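Local coordinates for protein botulinum neurotoxin type C1 (Clostridium botulinum, PDB 3R4S) that binds gangliosides through its receptor-binding region to enter cells, where its metalloprotease part probably acts, at residues Ser81-Ile86 / Ser231-Asn236; Glu326-Asp331 / Glu336-Ile341; Arg391-Leu394 / Tyr399-Asn402; Ala414-Leu417 / Ser421-Trp424. All coordinates share one frame; numbering follows the deposited sequence.

In the fold
Only contact 1 brings together residues of the N-terminal and the C-terminal receptor-binding regions: a tryptophan on a strand of the lectin-like sheet meets the loop between helix 222-231 and strand 251-256. The other three lie within the beta-trefoil. Contacts 2 and 3 are neighbours, with centres about 12 Å apart, and touch: Asp331 forms a salt bridge with Arg391, and Met328 packs on Phe392 of strand 381-392. Contact 2 is partly buried and joins methionine packing to bridging waters. Contact 3 lies at the surface and combines strand pairing with arginine chemistry. Contact 4, at the loop before the last strand, mixes an apolar touch with gripped polar atoms. Contacts 1 and 4 are likewise partly buried.

Contact 1: Ser81-Ile86 / Ser231-Asn236; sequences SFWIRI and SLQYTN
Strand residue Trp83 and loop residue Leu232 have the closest backbone approach of 81-86 and 231-236, yet their CA atoms are 9.0 Å apart, so a large side chain has to span the distance. The strand belongs to the antiparallel sheet of the lectin-like, concanavalin-type N-terminal region, whereas the loop lies between helix 222-231 and strand 251-256, within the C-terminal receptor-binding region. Trp83 suits this place because its broad indole can reach two successive loop residues. Its CG lies anti to the carbonyl carbon (chi1 -78°), which sends the ring from the sheet toward the loop. Leu232 then meets the pyrrole edge, near the plane of the indole: NE1 of Trp83 is 3.5 Å from CB of Leu232. The two side chains run past each other in opposite directions, and the leucine adds a branched apolar end that also packs on Phe149 and Tyr214 of the neighbouring strands. Gln233 crosses the indole at about a right angle and approaches it obliquely with its methylene portion, so a polar residue supplies apolar surface here. Arg211, on strand 207-216, touches both partners: it makes a cation-pi contact with Trp83 and a hydrogen bond to the carbonyl oxygen of Leu232. At the benzene end of the indole, Trp83 CZ2 approaches Gln233 CG to 3.5 Å.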
loop_
_atom_site.group_PDB
_atom_site.type_symbol
_atom_site.label_atom_id
_atom_site.label_comp_id
_atom_site.label_asym_id
_atom_site.label_seq_id
_atom_site.Cartn_x
_atom_site.Cartn_y
_atom_site.Cartn_z
ATOM N N SER A 81 5.922 -16.579 0.709
ATOM C CA SER A 81 5.886 -15.119 0.783
ATOM C C SER A 81 5.677 -14.494 -0.582
ATOM O O SER A 81 6.110 -15.037 -1.594
ATOM C CB SER A 81 7.174 -14.563 1.417
ATOM O OG SER A 81 8.328 -14.871 0.640
ATOM N N PHE A 82 5.013 -13.344 -0.615
ATOM C CA PHE A 82 4.791 -12.646 -1.874
ATOM C C PHE A 82 4.153 -11.286 -1.650
ATOM O O PHE A 82 3.439 -11.066 -0.664
ATOM C CB PHE A 82 3.890 -13.457 -2.815
ATOM C CG PHE A 82 2.528 -13.802 -2.225
ATOM C CD1 PHE A 82 1.425 -12.965 -2.420
ATOM C CD2 PHE A 82 2.350 -14.969 -1.499
ATOM C CE1 PHE A 82 0.157 -13.287 -1.878
ATOM C CE2 PHE A 82 1.091 -15.307 -0.956
ATOM C CZ PHE A 82 -0.002 -14.472 -1.153
ATOM N N TRP A 83 4.416 -10.384 -2.584
ATOM C CA TRP A 83 3.749 -9.102 -2.625
ATOM C C TRP A 83 2.521 -9.265 -3.481
ATOM O O TRP A 83 2.559 -9.959 -4.515
ATOM C CB TRP A 83 4.667 -8.053 -3.241
ATOM C CG TRP A 83 5.692 -7.559 -2.282
ATOM C CD1 TRP A 83 6.953 -8.058 -2.089
ATOM C CD2 TRP A 83 5.549 -6.458 -1.376
ATOM N NE1 TRP A 83 7.605 -7.326 -1.117
ATOM C CE2 TRP A 83 6.760 -6.348 -0.656
ATOM C CE3 TRP A 83 4.507 -5.570 -1.089
ATOM C CZ2 TRP A 83 6.962 -5.371 0.322
ATOM C CZ3 TRP A 83 4.705 -4.603 -0.112
ATOM C CH2 TRP A 83 5.924 -4.511 0.582
ATOM N N ILE A 84 1.431 -8.635 -3.049
ATOM C CA ILE A 84 0.179 -8.733 -3.770
ATOM C C ILE A 84 -0.591 -7.430 -3.692
ATOM O O ILE A 84 -0.524 -6.707 -2.694
ATOM C CB ILE A 84 -0.705 -9.882 -3.223
ATOM C CG1 ILE A 84 -2.072 -9.874 -3.923
ATOM C CG2 ILE A 84 -0.894 -9.765 -1.693
ATOM C CD1 ILE A 84 -2.926 -11.112 -3.601
ATOM N N ARG A 85 -1.304 -7.115 -4.763
ATOM C CA ARG A 85 -2.227 -5.987 -4.762
ATOM C C ARG A 85 -3.530 -6.432 -5.424
ATOM O O ARG A 85 -3.501 -7.144 -6.433
ATOM C CB ARG A 85 -1.639 -4.798 -5.533
ATOM C CG ARG A 85 -2.488 -3.527 -5.438
ATOM C CD ARG A 85 -1.905 -2.348 -6.258
ATOM N NE ARG A 85 -2.888 -1.269 -6.299
ATOM C CZ ARG A 85 -3.215 -0.568 -7.379
ATOM N NH1 ARG A 85 -2.624 -0.794 -8.554
ATOM N NH2 ARG A 85 -4.124 0.388 -7.274
ATOM N N ILE A 86 -4.659 -6.008 -4.858
ATOM C CA ILE A 86 -5.979 -6.295 -5.423
ATOM C C ILE A 86 -6.733 -4.993 -5.661
ATOM O O ILE A 86 -6.801 -4.136 -4.773
ATOM C CB ILE A 86 -6.848 -7.157 -4.463
ATOM C CG1 ILE A 86 -6.083 -8.392 -3.952
ATOM C CG2 ILE A 86 -8.153 -7.591 -5.143
ATOM C CD1 ILE A 86 -5.973 -9.454 -4.976
ATOM N N SER A 231 13.984 -6.231 2.773
ATOM C CA SER A 231 14.901 -6.464 1.663
ATOM C C SER A 231 14.212 -6.373 0.298
ATOM O O SER A 231 14.872 -6.340 -0.737
ATOM C CB SER A 231 15.576 -7.833 1.808
ATOM O OG SER A 231 14.752 -8.859 1.284
ATOM N N LEU A 232 12.886 -6.339 0.287
ATOM C CA LEU A 232 12.165 -6.314 -0.982
ATOM C C LEU A 232 11.562 -4.941 -1.292
ATOM O O LEU A 232 10.744 -4.807 -2.204
ATOM C CB LEU A 232 11.084 -7.405 -1.007
ATOM C CG LEU A 232 11.634 -8.835 -1.011
ATOM C CD1 LEU A 232 10.563 -9.844 -0.636
ATOM C CD2 LEU A 232 12.284 -9.190 -2.366
ATOM N N GLN A 233 11.970 -3.923 -0.541
ATOM C CA GLN A 233 11.486 -2.566 -0.785
ATOM C C GLN A 233 12.615 -1.559 -0.763
ATOM O O GLN A 233 13.630 -1.771 -0.101
ATOM C CB GLN A 233 10.517 -2.111 0.304
ATOM C CG GLN A 233 9.621 -3.162 0.883
ATOM C CD GLN A 233 8.899 -2.649 2.116
ATOM O OE1 GLN A 233 9.207 -3.045 3.246
ATOM N NE2 GLN A 233 7.957 -1.746 1.910
ATOM N N TYR A 234 12.398 -0.448 -1.463
ATOM C CA TYR A 234 13.187 0.759 -1.282
ATOM C C TYR A 234 12.471 1.657 -0.277
ATOM O O TYR A 234 11.598 2.448 -0.645
ATOM C CB TYR A 234 13.339 1.478 -2.616
ATOM C CG TYR A 234 14.145 0.690 -3.627
ATOM C CD1 TYR A 234 15.534 0.742 -3.624
ATOM C CD2 TYR A 234 13.519 -0.106 -4.582
ATOM C CE1 TYR A 234 16.287 0.027 -4.550
ATOM C CE2 TYR A 234 14.263 -0.825 -5.513
ATOM C CZ TYR A 234 15.648 -0.749 -5.491
ATOM O OH TYR A 234 16.404 -1.450 -6.400
ATOM N N THR A 235 12.831 1.527 0.995
ATOM C CA THR A 235 12.092 2.199 2.052
ATOM C C THR A 235 12.219 3.718 2.039
ATOM O O THR A 235 11.466 4.400 2.724
ATOM C CB THR A 235 12.488 1.678 3.447
ATOM O OG1 THR A 235 13.890 1.877 3.651
ATOM C CG2 THR A 235 12.147 0.182 3.584
ATOM N N ASN A 236 13.164 4.260 1.283
ATOM C CA ASN A 236 13.269 5.713 1.224
ATOM C C ASN A 236 12.548 6.305 0.023
ATOM O O ASN A 236 12.520 7.521 -0.159
ATOM C CB ASN A 236 14.721 6.211 1.281
ATOM C CG ASN A 236 14.801 7.691 1.665
ATOM O OD1 ASN A 236 14.162 8.124 2.637
ATOM N ND2 ASN A 236 15.562 8.472 0.899
#

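Contact 2: Glu326-Asp331 / Glu336-Ile341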
loop_
_atom_site.group_PDB
_atom_site.type_symbol
_atom_site.label_atom_id
_atom_site.label_comp_id
_atom_site.label_asym_id
_atom_site.label_seq_id
_atom_site.Cartn_x
_atom_site.Cartn_y
_atom_site.Cartn_z
ATOM N N GLU A 326 -0.072 34.586 9.380
ATOM C CA GLU A 326 -1.075 35.245 10.210
ATOM C C GLU A 326 -1.366 34.508 11.513
ATOM O O GLU A 326 -1.289 33.278 11.589
ATOM C CB GLU A 326 -2.389 35.419 9.445
ATOM C CG GLU A 326 -2.240 35.916 8.021
ATOM C CD GLU A 326 -3.563 35.873 7.268
ATOM O OE1 GLU A 326 -4.424 35.037 7.633
ATOM O OE2 GLU A 326 -3.742 36.673 6.318
ATOM N N THR A 327 -1.741 35.281 12.525
ATOM C CA THR A 327 -2.207 34.739 13.793
ATOM C C THR A 327 -3.372 33.800 13.553
ATOM O O THR A 327 -4.219 34.064 12.713
ATOM C CB THR A 327 -2.679 35.865 14.714
ATOM O OG1 THR A 327 -1.639 36.842 14.821
ATOM C CG2 THR A 327 -3.028 35.318 16.101
ATOM N N MET A 328 -3.406 32.697 14.285
ATOM C CA MET A 328 -4.503 31.749 14.188
ATOM C C MET A 328 -5.387 31.841 15.429
ATOM O O MET A 328 -4.917 32.220 16.495
ATOM C CB MET A 328 -3.952 30.327 14.009
ATOM C CG MET A 328 -3.332 30.090 12.652
ATOM S SD MET A 328 -4.581 29.697 11.409
ATOM C CE MET A 328 -4.679 27.914 11.581
ATOM N N TYR A 329 -6.664 31.500 15.276
ATOM C CA TYR A 329 -7.624 31.575 16.370
ATOM C C TYR A 329 -8.351 30.249 16.472
ATOM O O TYR A 329 -8.802 29.708 15.467
ATOM C CB TYR A 329 -8.640 32.704 16.135
ATOM C CG TYR A 329 -7.985 34.045 15.883
ATOM C CD1 TYR A 329 -7.762 34.938 16.925
ATOM C CD2 TYR A 329 -7.565 34.406 14.608
ATOM C CE1 TYR A 329 -7.138 36.158 16.702
ATOM C CE2 TYR A 329 -6.940 35.627 14.372
ATOM C CZ TYR A 329 -6.731 36.498 15.423
ATOM O OH TYR A 329 -6.116 37.709 15.196
ATOM N N ALA A 330 -8.458 29.728 17.688
ATOM C CA ALA A 330 -9.152 28.470 17.926
ATOM C C ALA A 330 -10.075 28.608 19.132
ATOM O O ALA A 330 -9.770 29.343 20.069
ATOM C CB ALA A 330 -8.148 27.344 18.150
ATOM N N ASP A 331 -11.198 27.896 19.097
ATOM C CA ASP A 331 -12.193 27.952 20.169
ATOM C C ASP A 331 -11.601 27.806 21.565
ATOM O O ASP A 331 -11.834 28.651 22.432
ATOM C CB ASP A 331 -13.296 26.913 19.948
ATOM C CG ASP A 331 -14.303 27.357 18.918
ATOM O OD1 ASP A 331 -15.226 26.578 18.594
ATOM O OD2 ASP A 331 -14.167 28.503 18.441
ATOM N N GLU A 336 -0.349 28.833 19.537
ATOM C CA GLU A 336 1.038 29.283 19.495
ATOM C C GLU A 336 1.861 28.489 18.471
ATOM O O GLU A 336 1.884 27.262 18.497
ATOM C CB GLU A 336 1.675 29.193 20.891
ATOM C CG GLU A 336 3.024 29.917 21.013
ATOM C CD GLU A 336 3.655 29.791 22.405
ATOM O OE1 GLU A 336 2.957 29.354 23.350
ATOM O OE2 GLU A 336 4.852 30.137 22.548
ATOM N N ASP A 337 2.526 29.211 17.575
ATOM C CA ASP A 337 3.373 28.624 16.541
ATOM C C ASP A 337 2.600 27.820 15.495
ATOM O O ASP A 337 3.204 27.050 14.742
ATOM C CB ASP A 337 4.478 27.762 17.163
ATOM C CG ASP A 337 5.421 28.568 18.033
ATOM O OD1 ASP A 337 5.963 29.577 17.541
ATOM O OD2 ASP A 337 5.609 28.194 19.211
ATOM N N ILE A 338 1.279 27.996 15.456
ATOM C CA ILE A 338 0.439 27.360 14.443
ATOM C C ILE A 338 0.174 28.318 13.281
ATOM O O ILE A 338 -0.276 29.442 13.498
ATOM C CB ILE A 338 -0.925 26.949 15.019
ATOM C CG1 ILE A 338 -0.762 26.018 16.219
ATOM C CG2 ILE A 338 -1.762 26.253 13.944
ATOM C CD1 ILE A 338 -0.201 24.651 15.840
ATOM N N TYR A 339 0.448 27.879 12.054
ATOM C CA TYR A 339 0.190 28.699 10.866
ATOM C C TYR A 339 -0.632 27.931 9.850
ATOM O O TYR A 339 -0.418 26.737 9.639
ATOM C CB TYR A 339 1.490 29.140 10.208
ATOM C CG TYR A 339 2.413 29.860 11.146
ATOM C CD1 TYR A 339 2.431 31.246 11.203
ATOM C CD2 TYR A 339 3.262 29.153 11.990
ATOM C CE1 TYR A 339 3.279 31.913 12.064
ATOM C CE2 TYR A 339 4.113 29.809 12.856
ATOM C CZ TYR A 339 4.116 31.189 12.888
ATOM O OH TYR A 339 4.956 31.852 13.751
ATOM N N ALA A 340 -1.576 28.616 9.218
ATOM C CA ALA A 340 -2.387 27.995 8.189
ATOM C C ALA A 340 -1.557 27.764 6.931
ATOM O O ALA A 340 -0.666 28.554 6.617
ATOM C CB ALA A 340 -3.620 28.870 7.874
ATOM N N ILE A 341 -1.848 26.674 6.223
ATOM C CA ILE A 341 -1.359 26.502 4.862
ATOM C C ILE A 341 -2.452 26.964 3.909
ATOM O O ILE A 341 -3.595 26.516 3.988
ATOM C CB ILE A 341 -0.976 25.038 4.557
ATOM C CG1 ILE A 341 0.206 24.606 5.441
ATOM C CG2 ILE A 341 -0.646 24.884 3.077
ATOM C CD1 ILE A 341 0.562 23.118 5.358
HETATM O O HOH W 1 -1.597 31.512 9.514
HETATM O O HOH W 2 -1.305 31.658 15.716
#
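Ile338, the first strand residue of 336-341, meets Met328 with both its backbone and its side chain. The Ile338 O atom lies 3.2 Å from CG of Met328, and a water accepting from Met328 N also gives a weak bond to this carbonyl. Beyond the carbonyl, the branch methyl CG2 of Ile338 meets the terminal methyl CE of Met328 at 4.1 Å. Tyr339 comes next, with its side chain starting out away from the loop; its CA lies 4.2 Å from CG of Met328. The strand here is part of the C-terminal beta-trefoil, and 326-331 belongs to the loop joining it to strand 317-323. Ala340 then turns its methyl toward the loop. Being small, it leaves room for the thioether, and its CB sits 3.8 Å from SD of Met328. The methionine fits because its flexible chain bends at chi2 (-82°) and again at chi3 (-89°), folding over the strand while also packing on Tyr390 and Phe392. The backbone of Ala340 is served by a second water, which accepts from Ala340 N at 2.9 Å and donates to Glu326 O at 2.7 Å.

Contact 3: Arg391-Leu394 / Tyr399-Asn402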
loop_
_atom_site.group_PDB
_atom_site.type_symbol
_atom_site.label_atom_id
_atom_site.label_comp_id
_atom_site.label_asym_id
_atom_site.label_seq_id
_atom_site.Cartn_x
_atom_site.Cartn_y
_atom_site.Cartn_z
ATOM N N ARG A 391 -10.655 29.278 13.490
ATOM C CA ARG A 391 -11.662 30.289 13.154
ATOM C C ARG A 391 -11.174 31.248 12.071
ATOM O O ARG A 391 -10.134 31.879 12.218
ATOM C CB ARG A 391 -12.054 31.080 14.403
ATOM C CG ARG A 391 -12.889 30.301 15.400
ATOM C CD ARG A 391 -14.363 30.690 15.297
ATOM N NE ARG A 391 -15.191 29.847 16.149
ATOM C CZ ARG A 391 -16.512 29.736 16.059
ATOM N NH1 ARG A 391 -17.192 30.422 15.142
ATOM N NH2 ARG A 391 -17.157 28.927 16.895
ATOM N N PHE A 392 -11.931 31.351 10.984
ATOM C CA PHE A 392 -11.594 32.247 9.884
ATOM C C PHE A 392 -12.833 33.015 9.431
ATOM O O PHE A 392 -13.967 32.642 9.738
ATOM C CB PHE A 392 -11.103 31.469 8.653
ATOM C CG PHE A 392 -9.812 30.717 8.844
ATOM C CD1 PHE A 392 -8.601 31.275 8.445
ATOM C CD2 PHE A 392 -9.813 29.434 9.367
ATOM C CE1 PHE A 392 -7.411 30.570 8.594
ATOM C CE2 PHE A 392 -8.630 28.722 9.511
ATOM C CZ PHE A 392 -7.432 29.285 9.130
ATOM N N ARG A 393 -12.599 34.073 8.662
ATOM C CA ARG A 393 -13.640 34.706 7.873
ATOM C C ARG A 393 -13.277 34.456 6.419
ATOM O O ARG A 393 -12.340 35.054 5.897
ATOM C CB ARG A 393 -13.694 36.215 8.131
ATOM C CG ARG A 393 -14.067 36.604 9.554
ATOM C CD ARG A 393 -14.228 38.133 9.690
ATOM N NE ARG A 393 -14.667 38.487 11.038
ATOM C CZ ARG A 393 -13.846 38.794 12.035
ATOM N NH1 ARG A 393 -12.533 38.804 11.843
ATOM N NH2 ARG A 393 -14.340 39.091 13.226
ATOM N N LEU A 394 -14.013 33.569 5.769
ATOM C CA LEU A 394 -13.755 33.256 4.374
ATOM C C LEU A 394 -15.007 33.492 3.541
ATOM O O LEU A 394 -16.120 33.444 4.055
ATOM C CB LEU A 394 -13.317 31.792 4.233
ATOM C CG LEU A 394 -12.182 31.273 5.123
ATOM C CD1 LEU A 394 -12.017 29.757 4.953
ATOM C CD2 LEU A 394 -10.881 32.004 4.822
ATOM N N TYR A 399 -18.856 37.029 10.142
ATOM C CA TYR A 399 -18.405 36.451 11.405
ATOM C C TYR A 399 -17.360 35.364 11.149
ATOM O O TYR A 399 -17.305 34.802 10.059
ATOM C CB TYR A 399 -19.588 35.870 12.187
ATOM C CG TYR A 399 -20.649 36.892 12.567
ATOM C CD1 TYR A 399 -20.423 37.816 13.586
ATOM C CD2 TYR A 399 -21.885 36.923 11.920
ATOM C CE1 TYR A 399 -21.393 38.753 13.944
ATOM C CE2 TYR A 399 -22.866 37.859 12.276
ATOM C CZ TYR A 399 -22.609 38.767 13.280
ATOM O OH TYR A 399 -23.567 39.687 13.633
ATOM N N ARG A 400 -16.527 35.083 12.149
ATOM C CA ARG A 400 -15.578 33.974 12.057
ATOM C C ARG A 400 -16.300 32.643 12.206
ATOM O O ARG A 400 -17.177 32.490 13.054
ATOM C CB ARG A 400 -14.494 34.085 13.136
ATOM C CG ARG A 400 -13.493 35.202 12.909
ATOM C CD ARG A 400 -12.283 35.068 13.829
ATOM N NE ARG A 400 -11.269 36.060 13.478
ATOM C CZ ARG A 400 -10.251 35.845 12.645
ATOM N NH1 ARG A 400 -10.078 34.653 12.074
ATOM N NH2 ARG A 400 -9.392 36.826 12.389
ATOM N N HIS A 401 -15.926 31.678 11.374
ATOM C CA HIS A 401 -16.462 30.329 11.497
ATOM C C HIS A 401 -15.338 29.298 11.604
ATOM O O HIS A 401 -14.204 29.565 11.215
ATOM C CB HIS A 401 -17.369 29.997 10.311
ATOM C CG HIS A 401 -18.558 30.892 10.201
ATOM N ND1 HIS A 401 -19.712 30.695 10.932
ATOM C CD2 HIS A 401 -18.774 32.008 9.459
ATOM C CE1 HIS A 401 -20.587 31.638 10.640
ATOM N NE2 HIS A 401 -20.041 32.445 9.742
ATOM N N ASN A 402 -15.667 28.129 12.142
ATOM C CA ASN A 402 -14.728 27.026 12.229
ATOM C C ASN A 402 -14.553 26.302 10.893
ATOM O O ASN A 402 -15.534 25.920 10.255
ATOM C CB ASN A 402 -15.187 26.034 13.297
ATOM C CG ASN A 402 -14.768 26.451 14.688
ATOM O OD1 ASN A 402 -13.736 27.097 14.867
ATOM N ND2 ASN A 402 -15.560 26.074 15.685
#
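Arg393 and Arg400 cross at about a right angle, their guanidinium planes 60° apart. The aliphatic part of Arg400 covers one guanidinium face of Arg393, with Arg400 CG 3.7 Å above the centre of that plane; an extended chain from CG to NE brings each arginine this far. Arg391 bends at chi2 (-102°) and lies obliquely to Asn402, whose amide sits over one guanidinium face, offset toward its rim, with the planes 51° apart. Arg391 NH1 donates to Arg400 O at 2.9 Å, the oxygen lying in the guanidinium plane although the donor stands above the carbonyl plane. Arg400 NH1 returns a weak bond to Arg391 O. On the backbone, the trefoil's beta hairpin of strands 381-392 and 401-409 is joined by Phe392 and His401, an antiparallel hydrogen-bonded pair whose side chains lie on the other face from Arg391 and Asn402: Phe392 N to His401 O is 2.9 Å and His401 N to Phe392 O is 2.7 Å. Phe392 is buried against Tyr403 and Val405, where an aromatic ring suits the inner side. Asp331 takes a salt bridge from Arg391 and a hydrogen bond from Asn402. With Arg393 NH1 and Arg400 NE 3.4 Å apart, the like charges are probably eased in part by carbonyl oxygens, Trp398 O for Arg393 NE and, weakly, Arg391 O for Arg400 NH1.

Contact 4: Ala414-Leu417 / Ser421-Trp424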
loop_
_atom_site.group_PDB
_atom_site.type_symbol
_atom_site.label_atom_id
_atom_site.label_comp_id
_atom_site.label_asym_id
_atom_site.label_seq_id
_atom_site.Cartn_x
_atom_site.Cartn_y
_atom_site.Cartn_z
ATOM N N ALA A 414 8.741 18.742 17.493
ATOM C CA ALA A 414 9.064 17.360 17.857
ATOM C C ALA A 414 7.946 16.689 18.646
ATOM O O ALA A 414 7.718 15.487 18.520
ATOM C CB ALA A 414 10.365 17.299 18.653
ATOM N N SER A 415 7.241 17.463 19.462
ATOM C CA SER A 415 6.194 16.880 20.295
ATOM C C SER A 415 5.032 16.314 19.466
ATOM O O SER A 415 4.216 15.543 19.978
ATOM C CB SER A 415 5.668 17.910 21.299
ATOM O OG SER A 415 4.952 18.940 20.642
ATOM N N LEU A 416 4.972 16.677 18.185
ATOM C CA LEU A 416 3.884 16.232 17.312
ATOM C C LEU A 416 4.300 15.064 16.419
ATOM O O LEU A 416 3.499 14.539 15.653
ATOM C CB LEU A 416 3.428 17.409 16.446
ATOM C CG LEU A 416 1.947 17.619 16.132
ATOM C CD1 LEU A 416 1.098 17.502 17.390
ATOM C CD2 LEU A 416 1.748 18.979 15.460
ATOM N N LEU A 417 5.560 14.652 16.520
ATOM C CA LEU A 417 6.125 13.683 15.579
ATOM C C LEU A 417 5.412 12.348 15.558
ATOM O O LEU A 417 5.392 11.666 14.531
ATOM C CB LEU A 417 7.610 13.459 15.868
ATOM C CG LEU A 417 8.529 14.523 15.278
ATOM C CD1 LEU A 417 9.962 14.342 15.762
ATOM C CD2 LEU A 417 8.460 14.474 13.757
ATOM N N SER A 421 -2.055 12.804 13.094
ATOM C CA SER A 421 -2.540 14.022 12.444
ATOM C C SER A 421 -1.501 14.601 11.475
ATOM O O SER A 421 -1.824 15.483 10.674
ATOM C CB SER A 421 -2.928 15.074 13.490
ATOM O OG SER A 421 -1.769 15.767 13.947
ATOM N N THR A 422 -0.261 14.101 11.538
ATOM C CA THR A 422 0.815 14.620 10.694
ATOM C C THR A 422 1.107 13.687 9.528
ATOM O O THR A 422 2.090 13.873 8.799
ATOM C CB THR A 422 2.135 14.833 11.470
ATOM O OG1 THR A 422 2.661 13.567 11.913
ATOM C CG2 THR A 422 1.921 15.748 12.667
ATOM N N HIS A 423 0.261 12.672 9.371
ATOM C CA HIS A 423 0.446 11.679 8.323
ATOM C C HIS A 423 -0.401 12.025 7.109
ATOM O O HIS A 423 -1.624 12.152 7.210
ATOM C CB HIS A 423 0.094 10.269 8.826
ATOM C CG HIS A 423 0.978 9.781 9.929
ATOM N ND1 HIS A 423 0.972 8.462 10.371
ATOM C CD2 HIS A 423 1.908 10.408 10.689
ATOM C CE1 HIS A 423 1.842 8.316 11.340
ATOM N NE2 HIS A 423 2.432 9.490 11.559
ATOM N N TRP A 424 0.261 12.154 5.964
ATOM C CA TRP A 424 -0.384 12.570 4.725
ATOM C C TRP A 424 -0.253 11.506 3.653
ATOM O O TRP A 424 0.850 11.037 3.375
ATOM C CB TRP A 424 0.269 13.870 4.220
ATOM C CG TRP A 424 0.094 14.992 5.185
ATOM C CD1 TRP A 424 0.977 15.392 6.158
ATOM C CD2 TRP A 424 -1.046 15.851 5.299
ATOM N NE1 TRP A 424 0.458 16.465 6.861
ATOM C CE2 TRP A 424 -0.784 16.761 6.354
ATOM C CE3 TRP A 424 -2.260 15.945 4.608
ATOM C CZ2 TRP A 424 -1.694 17.740 6.734
ATOM C CZ3 TRP A 424 -3.165 16.920 4.988
ATOM C CH2 TRP A 424 -2.876 17.809 6.036
HETATM O O HOH W 3 4.335 9.486 13.338
#
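Leu417 O is gripped by two donors: a water at 2.7 Å, which also binds His423 across the contact, and NE2 of Gln370 on strand 367-374. Both segments lie in the connection of the beta-trefoil domain from strand 401-409 to the last strand, which Trp424 begins, and each contains a short 3-10 segment. The first of these is held by a bond of 3.1 Å from Leu417 N to Ala414 O, the spacing of three residues that defines a 3-10 turn, and it delivers Leu417 O to the side facing 421-424. Thr422 makes the direct side-chain touch. Its side chain starts toward the opposite segment, and its methyl CG2 rests 3.9 Å from CG of Leu416, the two chains crossing at a slant; the same CG2 also lies 3.6 Å from Leu416 O. Threonine suits this place because its two branches do different work. With chi1 at 66°, OG1 sits between the backbone N and the carbonyl carbon, where it bonds with Ser419 O and Gln370 NE2, while CG2 faces the leucine. Gln370 thus reaches both segments, joining Leu417 O to Thr422 OG1. Leu416 brings a branched apolar end that also packs on Ile384 of strand 381-392, as does the threonine, so this strand backs the loop. Histidine provides a ring nitrogen within reach of the bridging water, which lies in the ring plane of His423, 2.6 Å from its NE2.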